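Local coordinates for protein agmatinase (Deinococcus radiodurans, PDB 1WOH) that probably hydrolyses agmatine to putrescine and urea, as a manganese-dependent agmatinase of the arginase (ureohydrolase) family with two manganese ions per subunit, at residues F66-F80 with L292-V304. Sequence-based numbering, arbitrary orientation.
Sequences FTGLDGKTRLQGVTF and LVMETLCEVFDHV
The sulfur of C298 touches both F66 and L75, SG lying 3.5 Å from F66 CD1 and 3.7 Å from L75 CD1; its approach to the F66 ring is oblique, a Cys sulfur-aromatic contact. This is the tight side of the contact, where the hairpin 66-74 and the turn leading to strand 80-85 pack against the C-terminal helix 284-302 of the α/β arginase fold. Bent at chi2 and chi3 (-46° and -67°), M294 places its CE at the edge of the F66 ring and 3.7 Å from F80 CZ, while L297 CD1 meets the F80 edge. L75 CD2 reaches F301 CB, and V78 CG1 sits over the centre of the F301 ring, a CH-pi contact 4.0 Å from the centroid. V31 of the neighbouring strand backs V78, F80, L297 and F301.

The watery side belongs to R74. Its guanidinium lies with one face on C298 CB and, in its own plane, NH1 makes a salt bridge to E299 OE2 at 3.1 Å, a weak, bent hydrogen bond (124°) with the guanidinium and carboxylate planes nearly perpendicular. Separate waters link NH2 to E295 OE1 and NH1 to D302 OD1; a third joins L75 N to C298 O and D302 OD2. L184 of a second subunit also packs on R74. A leucine here would probably leave E299 without its cationic mate and the two water bridges without their donor. The chemistry is consistent with apolar and sulfur packing holding the hairpin to the helix, while a looser, water-bridged set of opposite charges probably holds the outer side.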
loop_
_atom_site.group_PDB
_atom_site.type_symbol
_atom_site.label_atom_id
_atom_site.label_comp_id
_atom_site.label_asym_id
_atom_site.label_seq_id
_atom_site.Cartn_x
_atom_site.Cartn_y
_atom_site.Cartn_z
ATOM N N PHE A 66 4.666 33.377 -5.860
ATOM C CA PHE A 66 4.744 33.114 -4.427
ATOM C C PHE A 66 5.103 34.331 -3.581
ATOM O O PHE A 66 6.117 34.983 -3.819
ATOM C CB PHE A 66 5.786 32.029 -4.142
ATOM C CG PHE A 66 5.576 30.758 -4.917
ATOM C CD1 PHE A 66 6.306 30.501 -6.073
ATOM C CD2 PHE A 66 4.654 29.813 -4.482
ATOM C CE1 PHE A 66 6.123 29.316 -6.787
ATOM C CE2 PHE A 66 4.463 28.627 -5.188
ATOM C CZ PHE A 66 5.197 28.378 -6.341
ATOM N N THR A 67 4.276 34.608 -2.577
ATOM C CA THR A 67 4.510 35.723 -1.662
ATOM C C THR A 67 4.934 35.122 -0.317
ATOM O O THR A 67 4.159 34.417 0.325
ATOM C CB THR A 67 3.226 36.565 -1.469
ATOM O OG1 THR A 67 2.707 36.944 -2.751
ATOM C CG2 THR A 67 3.526 37.821 -0.670
ATOM N N GLY A 68 6.168 35.392 0.097
ATOM C CA GLY A 68 6.668 34.842 1.345
ATOM C C GLY A 68 6.257 35.567 2.614
ATOM O O GLY A 68 5.523 36.555 2.578
ATOM N N LEU A 69 6.745 35.070 3.746
ATOM C CA LEU A 69 6.433 35.658 5.039
ATOM C C LEU A 69 6.838 37.128 5.109
ATOM O O LEU A 69 6.203 37.918 5.805
ATOM C CB LEU A 69 7.134 34.881 6.155
ATOM C CG LEU A 69 6.867 35.380 7.578
ATOM C CD1 LEU A 69 5.374 35.335 7.877
ATOM C CD2 LEU A 69 7.637 34.518 8.566
ATOM N N ASP A 70 7.896 37.489 4.390
ATOM C CA ASP A 70 8.370 38.867 4.380
ATOM C C ASP A 70 7.482 39.760 3.522
ATOM O O ASP A 70 7.704 40.967 3.434
ATOM C CB ASP A 70 9.814 38.944 3.872
ATOM C CG ASP A 70 10.014 38.219 2.550
ATOM O OD1 ASP A 70 9.064 38.148 1.742
ATOM O OD2 ASP A 70 11.137 37.730 2.317
ATOM N N GLY A 71 6.482 39.162 2.885
ATOM C CA GLY A 71 5.573 39.930 2.054
ATOM C C GLY A 71 6.084 40.165 0.647
ATOM O O GLY A 71 5.388 40.750 -0.182
ATOM N N LYS A 72 7.302 39.711 0.378
ATOM C CA LYS A 72 7.902 39.870 -0.942
ATOM C C LYS A 72 7.358 38.779 -1.854
ATOM O O LYS A 72 7.053 37.675 -1.394
ATOM C CB LYS A 72 9.423 39.757 -0.842
ATOM C CG LYS A 72 10.052 40.779 0.094
ATOM C CD LYS A 72 11.552 40.559 0.266
ATOM C CE LYS A 72 12.321 40.758 -1.034
ATOM N NZ LYS A 72 12.039 39.697 -2.041
ATOM N N THR A 73 7.239 39.090 -3.141
ATOM C CA THR A 73 6.725 38.133 -4.113
ATOM C C THR A 73 7.774 37.709 -5.133
ATOM O O THR A 73 8.557 38.528 -5.614
ATOM C CB THR A 73 5.516 38.716 -4.862
ATOM O OG1 THR A 73 4.483 39.021 -3.916
ATOM C CG2 THR A 73 4.979 37.718 -5.892
ATOM N N ARG A 74 7.787 36.419 -5.456
ATOM C CA ARG A 74 8.736 35.895 -6.431
ATOM C C ARG A 74 7.979 35.281 -7.599
ATOM O O ARG A 74 6.870 34.779 -7.433
ATOM C CB ARG A 74 9.666 34.869 -5.775
ATOM C CG ARG A 74 10.720 35.510 -4.871
ATOM C CD ARG A 74 11.722 34.503 -4.349
ATOM N NE ARG A 74 11.102 33.517 -3.474
ATOM C CZ ARG A 74 11.762 32.526 -2.880
ATOM N NH1 ARG A 74 13.069 32.391 -3.069
ATOM N NH2 ARG A 74 11.113 31.674 -2.097
ATOM N N LEU A 75 8.589 35.340 -8.779
ATOM C CA LEU A 75 8.001 34.841 -10.018
ATOM C C LEU A 75 6.802 35.665 -10.472
ATOM O O LEU A 75 5.960 35.196 -11.237
ATOM C CB LEU A 75 7.608 33.363 -9.890
ATOM C CG LEU A 75 8.796 32.405 -9.762
ATOM C CD1 LEU A 75 8.281 30.971 -9.688
ATOM C CD2 LEU A 75 9.736 32.568 -10.954
ATOM N N GLN A 76 6.725 36.907 -10.007
ATOM C CA GLN A 76 5.623 37.771 -10.408
ATOM C C GLN A 76 5.787 38.119 -11.887
ATOM O O GLN A 76 6.831 38.620 -12.305
ATOM C CB GLN A 76 5.615 39.053 -9.570
ATOM C CG GLN A 76 4.579 40.070 -10.022
ATOM C CD GLN A 76 3.154 39.564 -9.884
ATOM O OE1 GLN A 76 2.227 40.126 -10.468
ATOM N NE2 GLN A 76 2.971 38.507 -9.101
ATOM N N GLY A 77 4.759 37.837 -12.679
ATOM C CA GLY A 77 4.826 38.136 -14.098
ATOM C C GLY A 77 5.617 37.136 -14.924
ATOM O O GLY A 77 5.761 37.302 -16.134
ATOM N N VAL A 78 6.144 36.100 -14.281
ATOM C CA VAL A 78 6.905 35.087 -15.008
ATOM C C VAL A 78 5.912 34.117 -15.638
ATOM O O VAL A 78 5.117 33.487 -14.941
ATOM C CB VAL A 78 7.867 34.329 -14.070
ATOM C CG1 VAL A 78 8.638 33.267 -14.851
ATOM C CG2 VAL A 78 8.841 35.312 -13.433
ATOM N N THR A 79 5.952 34.010 -16.962
ATOM C CA THR A 79 5.029 33.138 -17.679
ATOM C C THR A 79 5.506 31.689 -17.767
ATOM O O THR A 79 6.704 31.424 -17.913
ATOM C CB THR A 79 4.764 33.662 -19.109
ATOM O OG1 THR A 79 5.982 33.662 -19.862
ATOM C CG2 THR A 79 4.214 35.083 -19.056
ATOM N N PHE A 80 4.545 30.772 -17.681
ATOM C CA PHE A 80 4.796 29.330 -17.744
ATOM C C PHE A 80 4.014 28.659 -18.872
ATOM O O PHE A 80 2.983 29.158 -19.321
ATOM C CB PHE A 80 4.384 28.651 -16.428
ATOM C CG PHE A 80 5.352 28.852 -15.301
ATOM C CD1 PHE A 80 5.500 30.096 -14.697
ATOM C CD2 PHE A 80 6.119 27.785 -14.842
ATOM C CE1 PHE A 80 6.402 30.274 -13.645
ATOM C CE2 PHE A 80 7.025 27.947 -13.791
ATOM C CZ PHE A 80 7.168 29.194 -13.191
ATOM N N LEU A 292 10.609 21.770 -5.008
ATOM C CA LEU A 292 12.013 22.068 -5.252
ATOM C C LEU A 292 12.166 22.737 -6.612
ATOM O O LEU A 292 12.922 23.698 -6.759
ATOM C CB LEU A 292 12.869 20.789 -5.230
ATOM C CG LEU A 292 14.374 21.081 -5.266
ATOM C CD1 LEU A 292 14.869 21.269 -3.834
ATOM C CD2 LEU A 292 15.145 19.934 -5.905
ATOM N N VAL A 293 11.457 22.226 -7.616
ATOM C CA VAL A 293 11.556 22.807 -8.950
ATOM C C VAL A 293 11.040 24.239 -8.920
ATOM O O VAL A 293 11.690 25.153 -9.441
ATOM C CB VAL A 293 10.750 21.999 -9.996
ATOM C CG1 VAL A 293 10.735 22.739 -11.328
ATOM C CG2 VAL A 293 11.380 20.613 -10.188
ATOM N N MET A 294 9.884 24.440 -8.291
ATOM C CA MET A 294 9.304 25.777 -8.221
ATOM C C MET A 294 10.162 26.739 -7.403
ATOM O O MET A 294 10.310 27.907 -7.773
ATOM C CB MET A 294 7.881 25.733 -7.637
ATOM C CG MET A 294 6.840 25.055 -8.533
ATOM S SD MET A 294 6.892 25.549 -10.265
ATOM C CE MET A 294 6.356 27.299 -10.139
ATOM N N GLU A 295 10.722 26.262 -6.296
ATOM C CA GLU A 295 11.561 27.125 -5.480
ATOM C C GLU A 295 12.847 27.444 -6.233
ATOM O O GLU A 295 13.359 28.564 -6.161
ATOM C CB GLU A 295 11.892 26.476 -4.134
ATOM C CG GLU A 295 12.717 27.394 -3.224
ATOM C CD GLU A 295 12.801 26.899 -1.792
ATOM O OE1 GLU A 295 13.484 27.550 -0.975
ATOM O OE2 GLU A 295 12.186 25.861 -1.482
ATOM N N THR A 296 13.374 26.470 -6.968
ATOM C CA THR A 296 14.594 26.723 -7.723
ATOM C C THR A 296 14.338 27.816 -8.757
ATOM O O THR A 296 15.160 28.715 -8.936
ATOM C CB THR A 296 15.103 25.446 -8.419
ATOM O OG1 THR A 296 15.470 24.482 -7.421
ATOM C CG2 THR A 296 16.327 25.756 -9.275
ATOM N N LEU A 297 13.196 27.748 -9.431
ATOM C CA LEU A 297 12.861 28.765 -10.422
ATOM C C LEU A 297 12.722 30.142 -9.764
ATOM O O LEU A 297 13.054 31.161 -10.375
ATOM C CB LEU A 297 11.571 28.390 -11.151
ATOM C CG LEU A 297 11.679 27.164 -12.066
ATOM C CD1 LEU A 297 10.299 26.759 -12.558
ATOM C CD2 LEU A 297 12.596 27.475 -13.240
ATOM N N CYS A 298 12.233 30.177 -8.528
ATOM C CA CYS A 298 12.101 31.454 -7.823
ATOM C C CYS A 298 13.489 32.054 -7.706
ATOM O O CYS A 298 13.693 33.239 -7.971
ATOM C CB CYS A 298 11.549 31.263 -6.411
ATOM S SG CYS A 298 9.793 30.985 -6.297
ATOM N N GLU A 299 14.439 31.219 -7.294
ATOM C CA GLU A 299 15.818 31.646 -7.133
ATOM C C GLU A 299 16.397 32.063 -8.476
ATOM O O GLU A 299 17.047 33.099 -8.581
ATOM C CB GLU A 299 16.661 30.515 -6.534
ATOM C CG GLU A 299 16.275 30.092 -5.115
ATOM C CD GLU A 299 16.493 31.189 -4.084
ATOM O OE1 GLU A 299 17.309 32.097 -4.344
ATOM O OE2 GLU A 299 15.860 31.135 -3.005
ATOM N N VAL A 300 16.161 31.259 -9.512
ATOM C CA VAL A 300 16.688 31.586 -10.835
ATOM C C VAL A 300 16.229 32.972 -11.300
ATOM O O VAL A 300 17.051 33.826 -11.626
ATOM C CB VAL A 300 16.261 30.533 -11.887
ATOM C CG1 VAL A 300 16.571 31.032 -13.293
ATOM C CG2 VAL A 300 17.000 29.225 -11.634
ATOM N N PHE A 301 14.922 33.206 -11.310
ATOM C CA PHE A 301 14.427 34.491 -11.778
ATOM C C PHE A 301 14.668 35.673 -10.845
ATOM O O PHE A 301 14.374 36.811 -11.202
ATOM C CB PHE A 301 12.951 34.383 -12.155
ATOM C CG PHE A 301 12.726 33.677 -13.460
ATOM C CD1 PHE A 301 12.725 32.290 -13.524
ATOM C CD2 PHE A 301 12.591 34.401 -14.642
ATOM C CE1 PHE A 301 12.597 31.630 -14.744
ATOM C CE2 PHE A 301 12.463 33.754 -15.869
ATOM C CZ PHE A 301 12.467 32.363 -15.922
ATOM N N ASP A 302 15.218 35.411 -9.666
ATOM C CA ASP A 302 15.521 36.487 -8.725
ATOM C C ASP A 302 16.914 37.043 -9.000
ATOM O O ASP A 302 17.227 38.172 -8.618
ATOM C CB ASP A 302 15.466 35.978 -7.284
ATOM C CG ASP A 302 14.246 36.477 -6.535
ATOM O OD1 ASP A 302 14.129 36.175 -5.331
ATOM O OD2 ASP A 302 13.405 37.169 -7.146
ATOM N N HIS A 303 17.752 36.249 -9.663
ATOM C CA HIS A 303 19.117 36.679 -9.958
ATOM C C HIS A 303 19.504 36.631 -11.431
ATOM O O HIS A 303 20.691 36.653 -11.756
ATOM C CB HIS A 303 20.121 35.841 -9.160
ATOM C CG HIS A 303 19.897 35.874 -7.681
ATOM N ND1 HIS A 303 18.908 35.140 -7.061
ATOM C CD2 HIS A 303 20.519 36.570 -6.700
ATOM C CE1 HIS A 303 18.931 35.383 -5.763
ATOM N NE2 HIS A 303 19.898 36.247 -5.517
ATOM N N VAL A 304 18.522 36.568 -12.325
ATOM C CA VAL A 304 18.829 36.524 -13.754
ATOM C C VAL A 304 19.337 37.886 -14.221
ATOM O O VAL A 304 18.864 38.923 -13.752
ATOM C CB VAL A 304 17.586 36.156 -14.603
ATOM C CG1 VAL A 304 17.936 36.194 -16.084
ATOM C CG2 VAL A 304 17.087 34.775 -14.232
HETATM O O HOH W 1 12.762 30.182 -0.636
HETATM O O HOH W 2 15.046 34.229 -3.930
HETATM O O HOH W 3 11.723 35.422 -8.560
#